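Local atomic coordinates of chitinase (Paenibacillus sp. FPU-7, PDB entry 5GZT), a protein that probably catalyses the random endo-hydrolysis of beta-1,4-linked N-acetylglucosamine in chitin and chitodextrins, using two family 18 glycoside hydrolase modules. Residues G374-A379 / K420-D425; E452-A457 / Y478-T483; S495-V500 / Y534-Q539; G763-G768 / L788-Y793; T969-G974 / A981-V986. All coordinates share one frame; numbering follows the deposited sequence.

How the contacts relate
Contacts 1, 2 and 3 follow one another along the first family 18 TIM barrel; contacts 4 and 5 belong to the second. Contact 2 joins barrel strands 452-457 and 478-481, and contact 1 lies between connections following earlier strands, its centre about 19 Å away. Contact 3, centred about 21 Å from contact 2, ties the loop after strand 478-481 to an added antiparallel sheet; Thr483 O and Thr498 OG1 probably share a hydrogen bond there. In the second barrel, contact 4 pairs the first two strands and contact 5 folds the loop after the sixth; their centres are about 22 Å apart. The centres of contacts 1 and 4 lie about 74 Å apart, so the two barrels are well separated bodies within one chain.

Contact 1: G374-A379 / K420-D425; sequences GFSDAA and KSRPED
Asp377 reaches across to Lys420 and Arg422 in a salt-bridge network that joins two connections on the first TIM barrel: the short helix 375-378 after strand 362-368, and the turn leading into helix 425-447. A single carboxylate oxygen, Asp377 OD1, receives all three donors. Arg422 grips Asp377 OD1 end-on with both terminal nitrogens, NH1 at 2.7 Å on the anti lone pair and NH2 nearly along the C-O bond, and this oxygen stays within 3° of the guanidinium plane. The two side chains cross at about a right angle, with carboxylate and guanidinium planes 44° apart. Lys420, extended beyond CG, comes in from another side: its NZ meets the syn lone pair of Asp377 OD1 at 3.1 Å, while its CE passes over one face of the guanidinium of Arg422.

Ser376 sits one residue earlier, its hydroxyl swung anti to the backbone nitrogen (chi1 -164°) and thereby aimed into the turn. There Arg422 NH1 gives Ser376 OG a weak bond of 3.1 Å, and OG donates to Asp425 OD1; the modelled separation is very short, so its exact length is doubtful. A water linking Ser376 O to Asp425 OD1 reinforces the same pairing. Arg422 to Asp425 form a type I beta turn, and the side chain of Asp425 braces it from within: its OD2, which also accepts from Val412 N, takes the backbone N-H of Arg422 at 2.9 Å from above the carboxylate plane.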
# COMPACT_ATOMS: atom_id res chain seq x y z
N GLY B 374 -7.88 -19.81 -16.59
CA GLY B 374 -8.66 -20.56 -15.64
C GLY B 374 -9.84 -19.87 -14.97
O GLY B 374 -10.68 -20.55 -14.42
N PHE B 375 -9.84 -18.55 -14.92
CA PHE B 375 -10.97 -17.83 -14.36
C PHE B 375 -12.34 -18.06 -15.06
O PHE B 375 -13.30 -18.10 -14.35
CB PHE B 375 -10.73 -16.29 -14.27
CG PHE B 375 -9.91 -15.87 -13.10
CD1 PHE B 375 -10.35 -16.06 -11.83
CD2 PHE B 375 -8.66 -15.27 -13.28
CE1 PHE B 375 -9.58 -15.67 -10.74
CE2 PHE B 375 -7.89 -14.91 -12.22
CZ PHE B 375 -8.34 -15.10 -10.94
N SER B 376 -12.45 -18.07 -16.39
CA SER B 376 -13.75 -18.14 -17.03
C SER B 376 -14.43 -19.46 -16.58
O SER B 376 -15.56 -19.45 -15.99
CB SER B 376 -13.63 -18.01 -18.55
OG SER B 376 -14.90 -17.71 -19.13
N ASP B 377 -13.66 -20.57 -16.69
CA ASP B 377 -14.07 -21.89 -16.18
C ASP B 377 -14.28 -21.93 -14.68
O ASP B 377 -15.27 -22.52 -14.21
CB ASP B 377 -13.07 -23.01 -16.57
CG ASP B 377 -13.10 -23.32 -18.04
OD1 ASP B 377 -13.87 -22.74 -18.84
OD2 ASP B 377 -12.31 -24.17 -18.44
N ALA B 378 -13.37 -21.36 -13.90
CA ALA B 378 -13.53 -21.40 -12.44
C ALA B 378 -14.83 -20.75 -11.98
O ALA B 378 -15.40 -21.15 -10.96
CB ALA B 378 -12.36 -20.76 -11.74
N ALA B 379 -15.27 -19.74 -12.72
CA ALA B 379 -16.41 -18.93 -12.33
C ALA B 379 -17.70 -19.46 -12.95
O ALA B 379 -18.75 -18.89 -12.69
CB ALA B 379 -16.20 -17.47 -12.74
N LYS B 420 -9.14 -17.28 -22.20
CA LYS B 420 -10.47 -17.74 -22.50
C LYS B 420 -11.45 -16.86 -21.76
O LYS B 420 -11.25 -16.53 -20.57
CB LYS B 420 -10.64 -19.17 -21.97
CG LYS B 420 -11.92 -19.81 -22.51
CD LYS B 420 -12.29 -21.02 -21.68
CE LYS B 420 -13.40 -21.80 -22.39
NZ LYS B 420 -13.35 -23.18 -21.89
N SER B 421 -12.49 -16.47 -22.49
CA SER B 421 -13.57 -15.65 -21.93
C SER B 421 -14.95 -15.94 -22.59
O SER B 421 -15.03 -16.39 -23.74
CB SER B 421 -13.25 -14.19 -22.20
OG SER B 421 -13.28 -13.90 -23.60
N ARG B 422 -16.01 -15.58 -21.86
CA ARG B 422 -17.37 -15.73 -22.31
C ARG B 422 -18.22 -14.57 -21.78
O ARG B 422 -17.88 -13.99 -20.72
CB ARG B 422 -17.95 -16.97 -21.68
CG ARG B 422 -17.17 -18.27 -21.67
CD ARG B 422 -17.70 -19.16 -20.54
NE ARG B 422 -17.38 -20.57 -20.75
CZ ARG B 422 -16.39 -21.25 -20.18
NH1 ARG B 422 -15.54 -20.71 -19.29
NH2 ARG B 422 -16.24 -22.53 -20.50
N PRO B 423 -19.38 -14.32 -22.41
CA PRO B 423 -20.33 -13.33 -21.91
C PRO B 423 -20.70 -13.46 -20.44
O PRO B 423 -20.85 -12.44 -19.75
CB PRO B 423 -21.53 -13.51 -22.82
CG PRO B 423 -20.88 -13.82 -24.14
CD PRO B 423 -19.74 -14.75 -23.78
N GLU B 424 -20.73 -14.68 -19.94
CA GLU B 424 -21.21 -14.97 -18.60
C GLU B 424 -20.23 -14.61 -17.52
O GLU B 424 -20.55 -14.67 -16.30
CB GLU B 424 -21.47 -16.49 -18.49
CG GLU B 424 -22.60 -16.99 -19.41
CD GLU B 424 -22.22 -17.18 -20.87
OE1 GLU B 424 -21.04 -17.38 -21.17
OE2 GLU B 424 -23.10 -17.14 -21.76
N ASP B 425 -18.98 -14.34 -17.95
CA ASP B 425 -17.89 -13.85 -17.05
C ASP B 425 -18.40 -12.73 -16.16
O ASP B 425 -18.25 -12.77 -14.90
CB ASP B 425 -16.66 -13.40 -17.86
CG ASP B 425 -15.91 -14.57 -18.52
OD1 ASP B 425 -16.10 -15.76 -18.13
OD2 ASP B 425 -15.13 -14.29 -19.44
O HOH W 1 -10.40 -17.51 -18.49
O HOH W 2 -17.31 -17.49 -16.37

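Contact 2: E452-A457 / Y478-T483; sequences ELAIAA and YINLMT
Tyr478 OH donates to Glu452 OE1 at 2.7 Å, arriving on the syn side but 33° out of the carboxylate plane. The acid and the phenol cross at about a right angle, the carboxylate steeply inclined to the ring. Each end has a further partner in strand 303-312: Glu452 OE2 bonds His303 NE2, and Tyr478 OH bonds Tyr305 OH, which fixes the rotation of the carboxylate in a buried setting. Farther along, the backbones take over in parallel register. Asn480 N gives to Ile455 O at 2.8 Å, Ala457 N to Asn480 O at 2.9 Å, and Met482 N to Ala457 O at 3.0 Å.

The ring of Tyr478 stands between its own backbone N and carbonyl carbon (chi1 48°), which brings one face over Ala454; the CB of Ala454 makes a CH-pi contact 4.0 Å from the centroid of the Tyr478 ring. On this same side of the sheet Ala456 CB meets Met482 SD, and Tyr282 of strand 264-284 closes over Ala456 from across the barrel. On the other side, Ile455 and Ile479 lie side by side, pointing the same way, and Ile479 CG2 also presses on Ala457 CB at 3.5 Å. Helix 425-447 covers Ile455, and Tyr517 of helix 510-519 covers Ala457.

Ala454, Ala456, Tyr478 and Asn480 thus face the interior. Parallel strands with aliphatic side chains under surrounding helices are characteristic of the TIM barrel; these are its fifth and sixth, with Met482 resting on Glu409 of the DxxDxDxE sequence that marks family 18.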
# COMPACT_ATOMS: atom_id res chain seq x y z
N GLU B 452 -9.31 -9.51 4.12
CA GLU B 452 -9.58 -8.60 3.01
C GLU B 452 -9.91 -9.36 1.73
O GLU B 452 -9.39 -10.42 1.48
CB GLU B 452 -8.37 -7.69 2.74
CG GLU B 452 -8.07 -6.62 3.76
CD GLU B 452 -7.08 -5.53 3.23
OE1 GLU B 452 -6.33 -5.84 2.28
OE2 GLU B 452 -7.02 -4.38 3.76
N LEU B 453 -10.78 -8.80 0.93
CA LEU B 453 -11.01 -9.26 -0.42
C LEU B 453 -10.90 -8.06 -1.36
O LEU B 453 -11.53 -7.01 -1.12
CB LEU B 453 -12.38 -9.87 -0.58
CG LEU B 453 -12.65 -10.47 -1.94
CD1 LEU B 453 -11.79 -11.71 -2.22
CD2 LEU B 453 -14.10 -10.81 -2.05
N ALA B 454 -10.12 -8.21 -2.43
CA ALA B 454 -9.81 -7.09 -3.34
C ALA B 454 -9.62 -7.61 -4.72
O ALA B 454 -9.45 -8.82 -4.91
CB ALA B 454 -8.57 -6.31 -2.84
N ILE B 455 -9.72 -6.73 -5.69
CA ILE B 455 -9.36 -7.05 -7.04
C ILE B 455 -8.41 -6.02 -7.63
O ILE B 455 -8.34 -4.89 -7.14
CB ILE B 455 -10.59 -7.16 -7.98
CG1 ILE B 455 -11.28 -5.81 -8.20
CG2 ILE B 455 -11.53 -8.22 -7.41
CD1 ILE B 455 -12.35 -5.85 -9.27
N ALA B 456 -7.72 -6.43 -8.69
CA ALA B 456 -7.13 -5.50 -9.68
C ALA B 456 -8.02 -5.37 -10.88
O ALA B 456 -8.48 -6.37 -11.44
CB ALA B 456 -5.72 -5.94 -10.11
N ALA B 457 -8.25 -4.13 -11.30
CA ALA B 457 -9.18 -3.82 -12.37
C ALA B 457 -8.54 -3.03 -13.52
O ALA B 457 -7.66 -2.21 -13.30
CB ALA B 457 -10.28 -2.98 -11.78
N TYR B 478 -11.41 -2.91 -1.47
CA TYR B 478 -10.99 -1.90 -2.46
C TYR B 478 -10.77 -2.50 -3.81
O TYR B 478 -10.63 -3.74 -3.97
CB TYR B 478 -9.75 -1.15 -1.95
CG TYR B 478 -8.68 -2.07 -1.46
CD1 TYR B 478 -8.71 -2.56 -0.19
CD2 TYR B 478 -7.57 -2.44 -2.28
CE1 TYR B 478 -7.73 -3.42 0.29
CE2 TYR B 478 -6.56 -3.27 -1.78
CZ TYR B 478 -6.65 -3.80 -0.53
OH TYR B 478 -5.67 -4.62 -0.01
N ILE B 479 -10.80 -1.62 -4.81
CA ILE B 479 -10.38 -1.92 -6.15
C ILE B 479 -8.98 -1.29 -6.38
O ILE B 479 -8.78 -0.07 -6.22
CB ILE B 479 -11.39 -1.43 -7.17
CG1 ILE B 479 -12.77 -2.12 -6.93
CG2 ILE B 479 -10.92 -1.74 -8.57
CD1 ILE B 479 -13.86 -1.55 -7.77
N ASN B 480 -8.03 -2.14 -6.75
CA ASN B 480 -6.70 -1.73 -7.26
C ASN B 480 -6.71 -1.36 -8.73
O ASN B 480 -6.77 -2.25 -9.59
CB ASN B 480 -5.71 -2.84 -7.04
CG ASN B 480 -5.61 -3.23 -5.61
OD1 ASN B 480 -5.99 -4.33 -5.25
ND2 ASN B 480 -5.05 -2.36 -4.80
N LEU B 481 -6.69 -0.06 -9.05
CA LEU B 481 -6.81 0.36 -10.43
C LEU B 481 -5.49 0.30 -11.18
O LEU B 481 -4.51 0.93 -10.78
CB LEU B 481 -7.36 1.76 -10.55
CG LEU B 481 -8.73 2.11 -10.00
CD1 LEU B 481 -8.89 3.65 -9.99
CD2 LEU B 481 -9.76 1.44 -10.90
N MET B 482 -5.49 -0.43 -12.28
CA MET B 482 -4.33 -0.64 -13.11
C MET B 482 -4.14 0.54 -14.04
O MET B 482 -4.25 0.44 -15.25
CB MET B 482 -4.44 -1.97 -13.85
CG MET B 482 -4.21 -3.12 -12.86
SD MET B 482 -4.01 -4.77 -13.61
CE MET B 482 -5.61 -4.92 -14.31
N THR B 483 -3.83 1.68 -13.41
CA THR B 483 -3.63 2.92 -14.11
C THR B 483 -2.16 3.00 -14.66
O THR B 483 -1.45 3.99 -14.39
CB THR B 483 -3.97 4.11 -13.21
OG1 THR B 483 -3.36 3.96 -11.93
CG2 THR B 483 -5.55 4.26 -13.10

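Contact 3: S495-V500 / Y534-Q539; sequences SHHTAV and YSRVWQ
Ser495 meets Trp538 where the loop after strand 478-481 of the barrel passes strand 534-538 of an antiparallel sheet, consistent with the insertion domain carried by many family 18 chitinases after the seventh barrel strand. The carbonyl oxygen of Ser495 approaches Trp538 CH2 to 3.3 Å, from a direction oblique to the indole. Trp538 itself meets the ring of Phe596 on the neighbouring strand.

His497 carries most of the contact. Its first torsion is unusual (chi1 102°), and the imidazole reaches from the loop to strand 534-538. Arg536 CG lies over one face, 3.8 Å from the centroid of the His497 ring in a CH-pi contact. At the edge and in the plane of the imidazole is Tyr534 O, only 3.0 Å from His497 CE1. The tyrosine ring stands beside it, with His497 NE2 3.7 Å from Tyr534 CE2 and the two ring planes 37° apart.

Thr498 follows and closes the remaining side of the sandwich: its CG2 sits over the centre of the His497 ring, opposite Arg536. Beyond the imidazole, Arg536 NE and Tyr534 OH both reach the same oxygen, Asp485 OD1.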
# COMPACT_ATOMS: atom_id res chain seq x y z
N SER B 495 2.93 8.37 -26.20
CA SER B 495 2.27 9.09 -25.14
C SER B 495 2.72 8.57 -23.80
O SER B 495 3.68 7.83 -23.69
CB SER B 495 0.72 9.00 -25.31
OG SER B 495 0.06 9.99 -24.48
N HIS B 496 2.07 9.01 -22.74
CA HIS B 496 2.38 8.58 -21.36
C HIS B 496 1.63 7.35 -21.04
O HIS B 496 0.43 7.23 -21.39
CB HIS B 496 1.95 9.66 -20.34
CG HIS B 496 2.55 10.99 -20.60
ND1 HIS B 496 3.92 11.21 -20.56
CD2 HIS B 496 2.00 12.17 -20.96
CE1 HIS B 496 4.17 12.46 -20.93
NE2 HIS B 496 3.02 13.08 -21.14
N HIS B 497 2.28 6.39 -20.39
CA HIS B 497 1.62 5.12 -20.01
C HIS B 497 0.99 5.11 -18.62
O HIS B 497 0.15 4.22 -18.35
CB HIS B 497 2.57 3.91 -20.23
CG HIS B 497 3.23 3.35 -19.02
ND1 HIS B 497 4.54 3.63 -18.66
CD2 HIS B 497 2.82 2.38 -18.18
CE1 HIS B 497 4.87 2.92 -17.59
NE2 HIS B 497 3.84 2.12 -17.31
N THR B 498 1.40 6.04 -17.75
CA THR B 498 0.97 5.98 -16.37
C THR B 498 0.84 7.40 -15.79
O THR B 498 1.01 7.64 -14.62
CB THR B 498 1.79 5.01 -15.52
OG1 THR B 498 1.12 4.77 -14.24
CG2 THR B 498 3.22 5.52 -15.28
N ALA B 499 0.43 8.34 -16.64
CA ALA B 499 0.34 9.73 -16.18
C ALA B 499 -0.78 10.02 -15.21
O ALA B 499 -1.83 9.37 -15.28
CB ALA B 499 0.19 10.63 -17.37
N VAL B 500 -0.57 11.00 -14.35
CA VAL B 500 -1.58 11.41 -13.40
C VAL B 500 -2.77 12.11 -14.14
O VAL B 500 -3.91 11.83 -13.80
CB VAL B 500 -1.06 12.40 -12.36
CG1 VAL B 500 -2.10 12.68 -11.34
CG2 VAL B 500 0.13 11.88 -11.62
N TYR B 534 8.23 0.67 -13.96
CA TYR B 534 8.76 0.34 -15.26
C TYR B 534 8.23 1.31 -16.29
O TYR B 534 7.31 2.13 -16.00
CB TYR B 534 8.46 -1.14 -15.60
CG TYR B 534 6.98 -1.34 -15.87
CD1 TYR B 534 6.09 -1.52 -14.84
CD2 TYR B 534 6.47 -1.21 -17.15
CE1 TYR B 534 4.69 -1.58 -15.09
CE2 TYR B 534 5.09 -1.31 -17.40
CZ TYR B 534 4.21 -1.49 -16.35
OH TYR B 534 2.87 -1.53 -16.62
N SER B 535 8.87 1.34 -17.45
CA SER B 535 8.53 2.22 -18.51
C SER B 535 7.88 1.46 -19.69
O SER B 535 8.08 0.23 -19.82
CB SER B 535 9.78 2.85 -19.06
OG SER B 535 10.70 1.87 -19.50
N ARG B 536 7.23 2.21 -20.56
CA ARG B 536 6.81 1.74 -21.90
C ARG B 536 7.65 2.50 -22.88
O ARG B 536 7.88 3.73 -22.69
CB ARG B 536 5.31 2.00 -22.17
CG ARG B 536 4.45 1.06 -21.37
CD ARG B 536 4.34 -0.29 -22.17
NE ARG B 536 3.76 -1.34 -21.35
CZ ARG B 536 3.83 -2.63 -21.67
NH1 ARG B 536 4.31 -3.02 -22.82
NH2 ARG B 536 3.39 -3.49 -20.83
N VAL B 537 8.12 1.78 -23.92
CA VAL B 537 9.11 2.20 -24.85
C VAL B 537 8.52 2.19 -26.25
O VAL B 537 7.75 1.26 -26.57
CB VAL B 537 10.32 1.23 -24.80
CG1 VAL B 537 11.40 1.65 -25.72
CG2 VAL B 537 10.94 1.18 -23.41
N TRP B 538 8.87 3.21 -27.06
CA TRP B 538 8.64 3.21 -28.49
C TRP B 538 9.97 3.42 -29.20
O TRP B 538 10.74 4.31 -28.81
CB TRP B 538 7.76 4.34 -28.93
CG TRP B 538 6.31 4.29 -28.65
CD1 TRP B 538 5.28 4.22 -29.60
CD2 TRP B 538 5.66 4.50 -27.39
NE1 TRP B 538 4.08 4.33 -28.98
CE2 TRP B 538 4.27 4.53 -27.64
CE3 TRP B 538 6.12 4.76 -26.09
CZ2 TRP B 538 3.33 4.76 -26.62
CZ3 TRP B 538 5.20 4.94 -25.07
CH2 TRP B 538 3.81 4.97 -25.35
N GLN B 539 10.25 2.59 -30.22
CA GLN B 539 11.41 2.79 -31.09
C GLN B 539 11.01 3.40 -32.39
O GLN B 539 9.81 3.51 -32.72
CB GLN B 539 12.13 1.43 -31.31
CG GLN B 539 12.82 0.96 -30.04
CD GLN B 539 13.66 -0.29 -30.24
OE1 GLN B 539 13.42 -1.11 -31.16
NE2 GLN B 539 14.60 -0.49 -29.33

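Contact 4: G763-G768 / L788-Y793; sequences GPILLG and LTHINY
The imidazole of His790 lies against Ile765 across the strand pair: Ile765 CD1 is over one face, and Ile765 CG2 comes within 3.5 Å of His790 CE1. In the plane of the ring, at its edge, is Thr789 OG1, 2.7 Å from His790 ND1 in a hydrogen bond that either atom could donate. The other ring nitrogen, NE2, is bonded to Glu938 OE2, so both nitrogens are engaged and the ring is held against rotation. The amide of Asn792 meets the forked end of Leu767, with CD1 towards OD1 and CD2 towards ND2, while Leu767 CG packs on His790 CB at 3.7 Å.

Thr789 OG1 also takes the N-H of Leu766 at 2.9 Å. It can do so because it stands between its own backbone N and carbonyl carbon (chi1 65°), facing the first strand. Leu766 O in turn is gripped twice, by Thr789 N at 2.9 Å and by His790 N at 3.1 Å. Regular parallel pairing begins here, with Gly768 N giving to His790 O and Asn792 N to Gly768 O at 3.0 Å. On the face opposite the histidine, Leu766 CD2 meets Leu788 CD2 under helix 1123-1133.

These strands, 765-771 and 790-799, are the first two of the second TIM barrel. The chemistry implies a buried histidine set in position by a hydroxyl on one side and a carboxylate on the other; the nearby acid would probably favour a proton on NE2.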
# COMPACT_ATOMS: atom_id res chain seq x y z
N GLY B 763 45.86 18.07 1.05
CA GLY B 763 44.86 17.02 1.01
C GLY B 763 44.36 16.53 2.38
O GLY B 763 44.36 17.28 3.37
N PRO B 764 43.83 15.33 2.41
CA PRO B 764 43.16 14.83 3.60
C PRO B 764 44.13 14.45 4.68
O PRO B 764 45.29 14.15 4.33
CB PRO B 764 42.40 13.62 3.11
CG PRO B 764 42.93 13.28 1.83
CD PRO B 764 43.66 14.42 1.25
N ILE B 765 43.68 14.42 5.93
CA ILE B 765 44.54 13.89 6.96
C ILE B 765 44.43 12.38 7.05
O ILE B 765 43.44 11.75 6.57
CB ILE B 765 44.25 14.55 8.32
CG1 ILE B 765 42.88 14.16 8.86
CG2 ILE B 765 44.33 16.05 8.17
CD1 ILE B 765 42.64 14.63 10.30
N LEU B 766 45.48 11.80 7.61
CA LEU B 766 45.52 10.44 7.97
C LEU B 766 46.02 10.34 9.41
O LEU B 766 47.27 10.49 9.68
CB LEU B 766 46.46 9.70 6.97
CG LEU B 766 46.10 8.21 6.77
CD1 LEU B 766 46.97 7.57 5.67
CD2 LEU B 766 46.11 7.37 8.00
N LEU B 767 45.11 9.99 10.31
CA LEU B 767 45.39 10.06 11.77
C LEU B 767 45.39 8.67 12.34
O LEU B 767 44.44 7.92 12.15
CB LEU B 767 44.31 10.93 12.43
CG LEU B 767 44.52 11.21 13.90
CD1 LEU B 767 43.89 12.57 14.31
CD2 LEU B 767 44.00 10.10 14.76
N GLY B 768 46.49 8.29 13.02
CA GLY B 768 46.56 7.06 13.71
C GLY B 768 46.56 7.25 15.19
O GLY B 768 47.31 8.11 15.70
N LEU B 788 51.55 8.78 8.05
CA LEU B 788 50.63 9.57 8.88
C LEU B 788 50.80 11.05 8.69
O LEU B 788 51.92 11.56 8.48
CB LEU B 788 50.78 9.20 10.37
CG LEU B 788 50.73 7.74 10.70
CD1 LEU B 788 50.90 7.46 12.14
CD2 LEU B 788 49.37 7.20 10.27
N THR B 789 49.69 11.80 8.76
CA THR B 789 49.81 13.24 8.96
C THR B 789 49.66 13.55 10.43
O THR B 789 50.08 14.63 10.90
CB THR B 789 48.73 14.01 8.18
OG1 THR B 789 47.45 13.69 8.70
CG2 THR B 789 48.85 13.63 6.63
N HIS B 790 48.95 12.67 11.14
CA HIS B 790 48.56 12.97 12.53
C HIS B 790 48.69 11.71 13.36
O HIS B 790 48.47 10.58 12.88
CB HIS B 790 47.12 13.53 12.69
CG HIS B 790 46.89 14.91 12.16
ND1 HIS B 790 46.98 15.24 10.84
CD2 HIS B 790 46.60 16.09 12.81
CE1 HIS B 790 46.75 16.52 10.67
NE2 HIS B 790 46.50 17.06 11.86
N ILE B 791 49.04 11.91 14.60
CA ILE B 791 48.93 10.91 15.66
C ILE B 791 48.16 11.40 16.83
O ILE B 791 48.42 12.53 17.29
CB ILE B 791 50.35 10.56 16.17
CG1 ILE B 791 51.09 9.73 15.09
CG2 ILE B 791 50.24 9.73 17.49
CD1 ILE B 791 52.57 9.53 15.36
N ASN B 792 47.25 10.59 17.34
CA ASN B 792 46.72 10.82 18.67
C ASN B 792 47.39 9.87 19.70
O ASN B 792 47.33 8.68 19.52
CB ASN B 792 45.19 10.58 18.77
CG ASN B 792 44.34 11.74 18.23
OD1 ASN B 792 44.84 12.78 17.84
ND2 ASN B 792 43.06 11.48 18.08
N TYR B 793 48.01 10.38 20.75
CA TYR B 793 48.60 9.53 21.80
C TYR B 793 47.57 9.22 22.84
O TYR B 793 47.07 10.13 23.49
CB TYR B 793 49.81 10.23 22.44
CG TYR B 793 50.55 9.39 23.42
CD1 TYR B 793 51.45 8.40 23.00
CD2 TYR B 793 50.33 9.54 24.78
CE1 TYR B 793 52.16 7.61 23.93
CE2 TYR B 793 51.04 8.75 25.74
CZ TYR B 793 51.94 7.80 25.31
OH TYR B 793 52.62 7.10 26.26

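Contact 5: T969-G974 / A981-V986; sequences TYDYHG and AHQASV
Gln983 takes the backbone of the 969-974 loop segment from two levels: Tyr972 N donates almost straight to Gln983 O (2.8 Å, 169°), in the carbonyl plane on a lone pair, while Asp971 N donates to the side-chain oxygen Gln983 OE1 at 2.9 Å. For the second bond the glutamine folds back, with CG between its own N and carbonyl carbon (chi1 69°) and a further bend at chi2. Its amide then runs alongside the Asp971 carboxylate, the planes 14° apart. Asp971 OD1 is bound by Arg1024 NE and Tyr1022 OH.

Tyr972 lays its ring over Tyr970 CA, with His982 O and Ser985 O at its edge. A water hydrogen-bonded to Tyr972 OH at 2.7 Å probably also serves Thr969 O. Farther along, at His973, Ala981 CB covers one face of the His973 ring, 4.0 Å from its centroid, and His982 O sits in plane 3.3 Å from His973 CD2.

Both halves belong to the loop after strand 964-967, the sixth of the second barrel. Its irregular backbone is knit by polar groups in place of strand pairing, and His973, bonded to Glu977 through ND1 and Asp995 through NE2, would tend to be protonated on both nitrogens.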
# COMPACT_ATOMS: atom_id res chain seq x y z
N THR B 969 33.29 5.46 13.71
CA THR B 969 32.36 4.82 12.77
C THR B 969 32.71 3.31 12.82
O THR B 969 33.29 2.70 11.86
CB THR B 969 32.54 5.45 11.37
OG1 THR B 969 33.94 5.53 11.08
CG2 THR B 969 31.88 6.83 11.32
N TYR B 970 32.47 2.74 14.00
CA TYR B 970 32.79 1.34 14.33
C TYR B 970 32.14 0.96 15.65
O TYR B 970 31.41 1.76 16.20
CB TYR B 970 34.27 1.04 14.19
CG TYR B 970 35.20 1.96 14.95
CD1 TYR B 970 35.22 1.97 16.37
CD2 TYR B 970 36.10 2.74 14.29
CE1 TYR B 970 36.13 2.78 17.07
CE2 TYR B 970 36.97 3.58 14.98
CZ TYR B 970 36.98 3.60 16.34
OH TYR B 970 37.86 4.40 16.90
N ASP B 971 32.28 -0.29 16.11
CA ASP B 971 31.55 -0.78 17.30
C ASP B 971 30.06 -0.63 17.22
O ASP B 971 29.40 -0.49 18.27
CB ASP B 971 31.99 -0.06 18.58
CG ASP B 971 33.45 -0.19 18.89
OD1 ASP B 971 34.06 -1.24 18.61
OD2 ASP B 971 34.04 0.79 19.44
N TYR B 972 29.50 -0.66 16.02
CA TYR B 972 28.06 -0.53 15.86
C TYR B 972 27.23 -1.70 16.46
O TYR B 972 26.08 -1.52 16.85
CB TYR B 972 27.70 -0.43 14.38
CG TYR B 972 28.33 0.71 13.57
CD1 TYR B 972 28.46 1.99 14.07
CD2 TYR B 972 28.63 0.51 12.22
CE1 TYR B 972 29.02 2.99 13.31
CE2 TYR B 972 29.16 1.49 11.44
CZ TYR B 972 29.31 2.77 12.00
OH TYR B 972 29.84 3.76 11.23
N HIS B 973 27.81 -2.89 16.39
CA HIS B 973 27.17 -4.12 16.81
C HIS B 973 28.25 -4.98 17.44
O HIS B 973 29.45 -4.81 17.12
CB HIS B 973 26.55 -4.80 15.61
CG HIS B 973 25.43 -4.03 15.04
ND1 HIS B 973 24.30 -3.72 15.77
CD2 HIS B 973 25.29 -3.42 13.85
CE1 HIS B 973 23.45 -3.05 15.01
NE2 HIS B 973 24.04 -2.84 13.84
N GLY B 974 27.82 -5.87 18.34
CA GLY B 974 28.76 -6.87 18.94
C GLY B 974 28.07 -7.78 19.98
O GLY B 974 26.85 -7.90 19.95
N ALA B 981 25.64 -8.76 12.52
CA ALA B 981 25.59 -7.54 11.67
C ALA B 981 26.98 -6.91 11.56
O ALA B 981 27.97 -7.43 12.16
CB ALA B 981 24.55 -6.54 12.19
N HIS B 982 27.10 -5.85 10.73
CA HIS B 982 28.41 -5.28 10.46
C HIS B 982 28.70 -4.23 11.55
O HIS B 982 27.83 -3.33 11.82
CB HIS B 982 28.40 -4.60 9.14
CG HIS B 982 28.13 -5.51 7.98
ND1 HIS B 982 28.98 -6.54 7.63
CD2 HIS B 982 27.14 -5.49 7.05
CE1 HIS B 982 28.50 -7.15 6.57
NE2 HIS B 982 27.41 -6.51 6.17
N GLN B 983 29.82 -4.42 12.21
CA GLN B 983 30.26 -3.51 13.32
C GLN B 983 30.88 -2.19 12.84
O GLN B 983 30.91 -1.23 13.61
CB GLN B 983 31.22 -4.19 14.30
CG GLN B 983 32.62 -4.54 13.77
CD GLN B 983 33.78 -3.78 14.44
OE1 GLN B 983 33.60 -2.70 15.12
NE2 GLN B 983 34.98 -4.29 14.21
N ALA B 984 31.31 -2.14 11.58
CA ALA B 984 32.08 -1.04 11.04
C ALA B 984 31.79 -0.70 9.57
O ALA B 984 32.62 -0.07 8.90
CB ALA B 984 33.54 -1.36 11.19
N SER B 985 30.62 -1.08 9.06
CA SER B 985 30.42 -0.99 7.60
C SER B 985 30.39 0.45 7.10
O SER B 985 29.71 1.31 7.70
CB SER B 985 29.12 -1.66 7.20
OG SER B 985 28.01 -1.13 7.87
N VAL B 986 31.05 0.69 5.98
CA VAL B 986 31.05 2.00 5.37
C VAL B 986 29.70 2.43 4.79
O VAL B 986 29.32 3.61 5.05
CB VAL B 986 32.24 2.20 4.45
CG1 VAL B 986 32.49 1.02 3.53
CG2 VAL B 986 32.12 3.50 3.66
O HOH W 3 31.75 2.73 9.56